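PDB 4XVH: carbohydrate esterase family 2 (CE2) from Chaetomium olivicolor, which probably removes acetyl groups from xylan and related plant polysaccharides, using an SGNH-type hydrolase domain joined to a beta-sandwich jelly-roll domain. Local coordinates for residues V2-S16 with A86-D98. Residues are numbered along the deposited sequence; the frame is centred on the assembly and turned at random.
With PEU (2,5,8,11,14,17,20,23,26,29,32,35,38,41,44,47,50,53,56,59,62,65,68,71,74,77,80-heptacosaoxadooctacontan-82-ol), chain C.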
loop_
_atom_site.group_PDB
_atom_site.type_symbol
_atom_site.label_atom_id
_atom_site.label_comp_id
_atom_site.label_asym_id
_atom_site.label_seq_id
_atom_site.Cartn_x
_atom_site.Cartn_y
_atom_site.Cartn_z
ATOM N N VAL A 2 -15.583 2.946 -16.624
ATOM C CA VAL A 2 -14.989 2.785 -15.305
ATOM C C VAL A 2 -13.486 2.680 -15.430
ATOM O O VAL A 2 -13.002 2.050 -16.370
ATOM C CB VAL A 2 -15.520 1.530 -14.638
ATOM C CG1 VAL A 2 -15.060 1.455 -13.204
ATOM C CG2 VAL A 2 -17.049 1.498 -14.738
ATOM N N ARG A 3 -12.725 3.276 -14.520
ATOM C CA ARG A 3 -11.322 2.914 -14.533
ATOM C C ARG A 3 -10.917 2.268 -13.226
ATOM O O ARG A 3 -11.407 2.616 -12.134
ATOM C CB ARG A 3 -10.441 4.108 -14.903
ATOM C CG ARG A 3 -10.035 5.051 -13.850
ATOM C CD ARG A 3 -9.142 6.153 -14.508
ATOM N NE ARG A 3 -8.860 7.221 -13.556
ATOM C CZ ARG A 3 -7.773 7.282 -12.794
ATOM N NH1 ARG A 3 -6.817 6.360 -12.888
ATOM N NH2 ARG A 3 -7.646 8.282 -11.936
ATOM N N TYR A 4 -10.086 1.247 -13.373
ATOM C CA TYR A 4 -9.579 0.506 -12.236
ATOM C C TYR A 4 -8.388 1.222 -11.626
ATOM O O TYR A 4 -7.519 1.726 -12.341
ATOM C CB TYR A 4 -9.218 -0.906 -12.652
ATOM C CG TYR A 4 -10.470 -1.691 -12.913
ATOM C CD1 TYR A 4 -11.113 -1.581 -14.140
ATOM C CD2 TYR A 4 -11.058 -2.482 -11.912
ATOM C CE1 TYR A 4 -12.271 -2.262 -14.403
ATOM C CE2 TYR A 4 -12.237 -3.173 -12.164
ATOM C CZ TYR A 4 -12.837 -3.053 -13.420
ATOM O OH TYR A 4 -14.001 -3.721 -13.748
ATOM N N LEU A 5 -8.364 1.227 -10.301
ATOM C CA LEU A 5 -7.318 1.861 -9.534
ATOM C C LEU A 5 -6.371 0.818 -8.956
ATOM O O LEU A 5 -6.821 -0.183 -8.396
ATOM C CB LEU A 5 -7.942 2.689 -8.409
ATOM C CG LEU A 5 -8.998 3.674 -8.909
ATOM C CD1 LEU A 5 -9.686 4.425 -7.754
ATOM C CD2 LEU A 5 -8.335 4.652 -9.864
ATOM N N GLY A 6 -5.068 1.049 -9.097
ATOM C CA GLY A 6 -4.096 0.127 -8.539
ATOM C C GLY A 6 -3.916 -1.096 -9.424
ATOM O O GLY A 6 -4.426 -1.143 -10.553
ATOM N N ARG A 7 -3.213 -2.102 -8.902
ATOM C CA ARG A 7 -2.895 -3.271 -9.684
ATOM C C ARG A 7 -4.056 -4.265 -9.583
ATOM O O ARG A 7 -4.230 -4.908 -8.545
ATOM C CB ARG A 7 -1.585 -3.894 -9.200
ATOM C CG ARG A 7 -1.105 -5.102 -10.016
ATOM C CD ARG A 7 0.133 -5.718 -9.380
ATOM N NE ARG A 7 1.313 -4.865 -9.526
ATOM C CZ ARG A 7 2.548 -5.300 -9.288
ATOM N NH1 ARG A 7 2.717 -6.570 -8.888
ATOM N NH2 ARG A 7 3.609 -4.498 -9.465
ATOM N N VAL A 8 -4.871 -4.346 -10.642
ATOM C CA VAL A 8 -6.051 -5.218 -10.641
ATOM C C VAL A 8 -6.030 -6.099 -11.876
ATOM O O VAL A 8 -5.998 -5.605 -12.992
ATOM C CB VAL A 8 -7.360 -4.421 -10.591
ATOM C CG1 VAL A 8 -8.608 -5.350 -10.678
ATOM C CG2 VAL A 8 -7.412 -3.577 -9.293
ATOM N N ASN A 9 -6.018 -7.410 -11.664
ATOM C CA ASN A 9 -5.998 -8.343 -12.788
ATOM C C ASN A 9 -7.317 -8.250 -13.547
ATOM O O ASN A 9 -8.356 -8.592 -13.008
ATOM C CB ASN A 9 -5.755 -9.762 -12.279
ATOM C CG ASN A 9 -5.530 -10.776 -13.396
ATOM O OD1 ASN A 9 -5.836 -10.541 -14.572
ATOM N ND2 ASN A 9 -5.014 -11.937 -13.008
ATOM N N PRO A 10 -7.285 -7.774 -14.805
ATOM C CA PRO A 10 -8.557 -7.653 -15.528
ATOM C C PRO A 10 -9.212 -8.999 -15.852
ATOM O O PRO A 10 -10.389 -8.999 -16.189
ATOM C CB PRO A 10 -8.170 -6.913 -16.812
ATOM C CG PRO A 10 -6.713 -7.235 -17.023
ATOM C CD PRO A 10 -6.123 -7.383 -15.627
ATOM N N ALA A 11 -8.489 -10.113 -15.727
ATOM C CA ALA A 11 -9.093 -11.428 -15.957
ATOM C C ALA A 11 -9.939 -11.888 -14.766
ATOM O O ALA A 11 -10.761 -12.803 -14.899
ATOM C CB ALA A 11 -8.014 -12.482 -16.271
ATOM N N THR A 12 -9.731 -11.275 -13.605
ATOM C CA THR A 12 -10.479 -11.658 -12.412
ATOM C C THR A 12 -11.306 -10.524 -11.809
ATOM O O THR A 12 -12.238 -10.773 -11.059
ATOM C CB THR A 12 -9.544 -12.128 -11.318
ATOM O OG1 THR A 12 -8.740 -11.007 -10.923
ATOM C CG2 THR A 12 -8.651 -13.282 -11.828
ATOM N N LYS A 13 -10.912 -9.284 -12.098
ATOM C CA LYS A 13 -11.480 -8.099 -11.478
ATOM C C LYS A 13 -11.487 -8.183 -9.945
ATOM O O LYS A 13 -12.375 -7.633 -9.265
ATOM C CB LYS A 13 -12.888 -7.835 -12.009
ATOM C CG LYS A 13 -12.883 -7.474 -13.500
ATOM C CD LYS A 13 -14.180 -6.800 -13.948
ATOM C CE LYS A 13 -15.371 -7.724 -13.863
ATOM N NZ LYS A 13 -16.622 -7.048 -14.367
ATOM N N GLU A 14 -10.459 -8.839 -9.414
ATOM C CA GLU A 14 -10.297 -8.973 -7.968
ATOM C C GLU A 14 -9.599 -7.771 -7.373
ATOM O O GLU A 14 -8.479 -7.413 -7.768
ATOM C CB GLU A 14 -9.510 -10.245 -7.615
ATOM C CG GLU A 14 -9.293 -10.469 -6.103
ATOM C CD GLU A 14 -8.361 -11.648 -5.834
ATOM O OE1 GLU A 14 -7.633 -12.065 -6.760
ATOM O OE2 GLU A 14 -8.382 -12.184 -4.706
ATOM N N LEU A 15 -10.274 -7.134 -6.426
ATOM C CA LEU A 15 -9.635 -6.123 -5.597
ATOM C C LEU A 15 -8.867 -6.847 -4.513
ATOM O O LEU A 15 -9.420 -7.247 -3.484
ATOM C CB LEU A 15 -10.665 -5.169 -5.014
ATOM C CG LEU A 15 -11.567 -4.515 -6.065
ATOM C CD1 LEU A 15 -12.481 -3.545 -5.304
ATOM C CD2 LEU A 15 -10.758 -3.769 -7.159
ATOM N N SER A 16 -7.586 -7.041 -4.778
ATOM C CA SER A 16 -6.726 -7.856 -3.931
ATOM C C SER A 16 -5.758 -6.986 -3.127
ATOM O O SER A 16 -5.794 -6.977 -1.900
ATOM C CB SER A 16 -5.942 -8.848 -4.793
ATOM O OG SER A 16 -5.044 -9.578 -3.988
ATOM N N ALA A 86 -4.475 -10.631 3.046
ATOM C CA ALA A 86 -4.384 -11.632 4.099
ATOM C C ALA A 86 -5.730 -11.832 4.789
ATOM O O ALA A 86 -5.986 -12.906 5.309
ATOM C CB ALA A 86 -3.326 -11.247 5.146
ATOM N N TYR A 87 -6.574 -10.797 4.797
ATOM C CA TYR A 87 -7.866 -10.879 5.483
ATOM C C TYR A 87 -8.990 -11.302 4.536
ATOM O O TYR A 87 -9.985 -11.877 4.968
ATOM C CB TYR A 87 -8.221 -9.542 6.148
ATOM C CG TYR A 87 -7.447 -9.279 7.427
ATOM C CD1 TYR A 87 -7.872 -9.803 8.648
ATOM C CD2 TYR A 87 -6.263 -8.535 7.406
ATOM C CE1 TYR A 87 -7.148 -9.577 9.812
ATOM C CE2 TYR A 87 -5.536 -8.300 8.580
ATOM C CZ TYR A 87 -5.985 -8.824 9.774
ATOM O OH TYR A 87 -5.241 -8.584 10.922
ATOM N N GLY A 88 -8.833 -10.993 3.248
ATOM C CA GLY A 88 -9.787 -11.441 2.230
ATOM C C GLY A 88 -9.665 -10.612 0.970
ATOM O O GLY A 88 -8.746 -9.809 0.846
ATOM N N SER A 89 -10.585 -10.785 0.038
ATOM C CA SER A 89 -10.617 -9.923 -1.138
ATOM C C SER A 89 -12.051 -9.746 -1.657
ATOM O O SER A 89 -12.959 -10.432 -1.208
ATOM C CB SER A 89 -9.708 -10.479 -2.234
ATOM O OG SER A 89 -10.154 -11.747 -2.652
ATOM N N ILE A 90 -12.245 -8.806 -2.582
ATOM C CA ILE A 90 -13.550 -8.592 -3.202
ATOM C C ILE A 90 -13.445 -8.839 -4.706
ATOM O O ILE A 90 -12.550 -8.302 -5.362
ATOM C CB ILE A 90 -14.093 -7.159 -2.952
ATOM C CG1 ILE A 90 -14.259 -6.924 -1.442
ATOM C CG2 ILE A 90 -15.426 -6.986 -3.686
ATOM C CD1 ILE A 90 -14.270 -5.439 -1.022
ATOM N N PHE A 91 -14.314 -9.683 -5.255
ATOM C CA PHE A 91 -14.334 -9.852 -6.711
ATOM C C PHE A 91 -15.471 -9.016 -7.299
ATOM O O PHE A 91 -16.641 -9.255 -6.977
ATOM C CB PHE A 91 -14.487 -11.325 -7.092
ATOM C CG PHE A 91 -13.265 -12.170 -6.777
ATOM C CD1 PHE A 91 -13.000 -12.581 -5.473
ATOM C CD2 PHE A 91 -12.408 -12.577 -7.795
ATOM C CE1 PHE A 91 -11.869 -13.373 -5.194
ATOM C CE2 PHE A 91 -11.285 -13.373 -7.528
ATOM C CZ PHE A 91 -11.025 -13.770 -6.230
ATOM N N LEU A 92 -15.132 -8.031 -8.134
ATOM C CA LEU A 92 -16.120 -7.099 -8.654
ATOM C C LEU A 92 -16.940 -7.720 -9.772
ATOM O O LEU A 92 -16.432 -8.551 -10.539
ATOM C CB LEU A 92 -15.453 -5.816 -9.154
ATOM C CG LEU A 92 -14.885 -4.896 -8.052
ATOM C CD1 LEU A 92 -14.466 -3.577 -8.641
ATOM C CD2 LEU A 92 -15.929 -4.656 -6.981
ATOM N N GLY A 93 -18.205 -7.300 -9.856
ATOM C CA GLY A 93 -19.084 -7.646 -10.964
ATOM C C GLY A 93 -19.247 -6.467 -11.916
ATOM O O GLY A 93 -18.270 -5.773 -12.229
ATOM N N ASN A 94 -20.468 -6.227 -12.379
ATOM C CA ASN A 94 -20.713 -5.084 -13.244
ATOM C C ASN A 94 -21.212 -3.840 -12.505
ATOM O O ASN A 94 -21.862 -3.930 -11.471
ATOM C CB ASN A 94 -21.691 -5.473 -14.331
ATOM C CG ASN A 94 -21.100 -6.491 -15.285
ATOM O OD1 ASN A 94 -19.935 -6.393 -15.677
ATOM N ND2 ASN A 94 -21.930 -7.456 -15.712
ATOM N N ILE A 95 -20.874 -2.679 -13.054
ATOM C CA ILE A 95 -21.273 -1.415 -12.477
ATOM C C ILE A 95 -22.432 -0.839 -13.255
ATOM O O ILE A 95 -22.373 -0.760 -14.481
ATOM C CB ILE A 95 -20.115 -0.428 -12.460
ATOM C CG1 ILE A 95 -18.938 -1.078 -11.713
ATOM C CG2 ILE A 95 -20.578 0.900 -11.838
ATOM C CD1 ILE A 95 -17.777 -0.161 -11.384
ATOM N N THR A 96 -23.490 -0.454 -12.542
ATOM C CA THR A 96 -24.715 0.016 -13.194
ATOM C C THR A 96 -25.141 1.366 -12.620
ATOM O O THR A 96 -24.707 1.739 -11.546
ATOM C CB THR A 96 -25.867 -0.981 -13.023
ATOM O OG1 THR A 96 -26.107 -1.180 -11.625
ATOM C CG2 THR A 96 -25.536 -2.316 -13.676
ATOM N N THR A 97 -25.970 2.094 -13.361
ATOM C CA THR A 97 -26.561 3.335 -12.864
ATOM C C THR A 97 -28.014 3.410 -13.290
ATOM O O THR A 97 -28.416 2.724 -14.226
ATOM C CB THR A 97 -25.822 4.591 -13.377
ATOM O OG1 THR A 97 -26.509 5.756 -12.915
ATOM C CG2 THR A 97 -25.788 4.628 -14.896
ATOM N N ASP A 98 -28.801 4.232 -12.610
ATOM C CA ASP A 98 -30.179 4.453 -13.030
ATOM C C ASP A 98 -30.282 5.539 -14.104
ATOM O O ASP A 98 -31.368 5.846 -14.576
ATOM C CB ASP A 98 -31.059 4.801 -11.833
ATOM C CG ASP A 98 -30.765 6.181 -11.255
ATOM O OD1 ASP A 98 -29.671 6.738 -11.473
ATOM O OD2 ASP A 98 -31.644 6.699 -10.545
HETATM C CAA PEU C . -8.856 -15.760 4.131
HETATM O OAB PEU C . -8.267 -15.924 5.433
HETATM C CAC PEU C . -7.558 -17.214 5.586
HETATM C CAD PEU C . -6.851 -17.593 6.941
HETATM O OAE PEU C . -7.757 -17.654 8.069
HETATM C CAF PEU C . -8.383 -16.374 8.401
HETATM C CAG PEU C . -7.591 -15.237 9.070
HETATM O OAH PEU C . -6.389 -14.773 8.435
HETATM C CAI PEU C . -5.875 -13.587 9.102
HETATM C CAJ PEU C . -4.458 -13.214 8.648
HETATM O OAK PEU C . -4.011 -11.996 9.302
HETATM C CAL PEU C . -2.573 -11.913 9.223
HETATM C CAM PEU C . -1.983 -10.677 9.893
HETATM O OAN PEU C . -0.568 -10.953 9.894
HETATM C CAO PEU C . 0.229 -9.969 10.591
HETATM C CAP PEU C . 1.445 -10.833 10.853
HETATM O OAQ PEU C . 2.661 -10.464 11.550
HETATM C CAR PEU C . 2.555 -9.904 12.897
HETATM C CAS PEU C . 2.139 -8.428 13.121
HETATM O OAT PEU C . 3.091 -7.439 12.560
HETATM C CAU PEU C . 3.278 -7.464 11.112
HETATM C CAV PEU C . 4.308 -6.412 10.648
HETATM O OAW PEU C . 4.546 -6.323 9.221
HETATM O O HOH W 1 -14.840 -10.783 -10.617
#
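E14 and L15 pair antiparallel with F91 and I90 at the edge of a four-stranded sheet in the N-terminal beta-sandwich (jelly-roll) domain. Strand 14-15 is outermost here, and strand 88-97 continues the sheet to strand 31-40.

Backbone bonds set the register. L15 N donates to I90 O at 2.8 Å, and L92 N donates to K13 O at 3.0 Å. The return bond from I90 N to L15 O is weak. A water bridges T12 O and L92 O.

Apolar contacts lie on the L15 side. L15 CD1 meets L92 CD1 at 3.9 Å, and V22 of strand 21-28 also touches L92. Strand 3-5 belongs to the other sheet of the sandwich. Just before it, V2 CG1 meets I95 CD1 tip to tip at 3.6 Å.

Polar side chains add further links. K13, bent at chi3 (-66°), brings NZ to G93 O at 3.0 Å, above the carbonyl plane.

On the E14 side, the carboxylate stacks on the F91 ring, their planes 17° apart. E14 CG, anti to the backbone N (chi1 -180°), lies over the F91 ring face, 3.8 Å from the ring centroid. S89 OG donates to the anti lone pair of E14 OE2 at 2.7 Å.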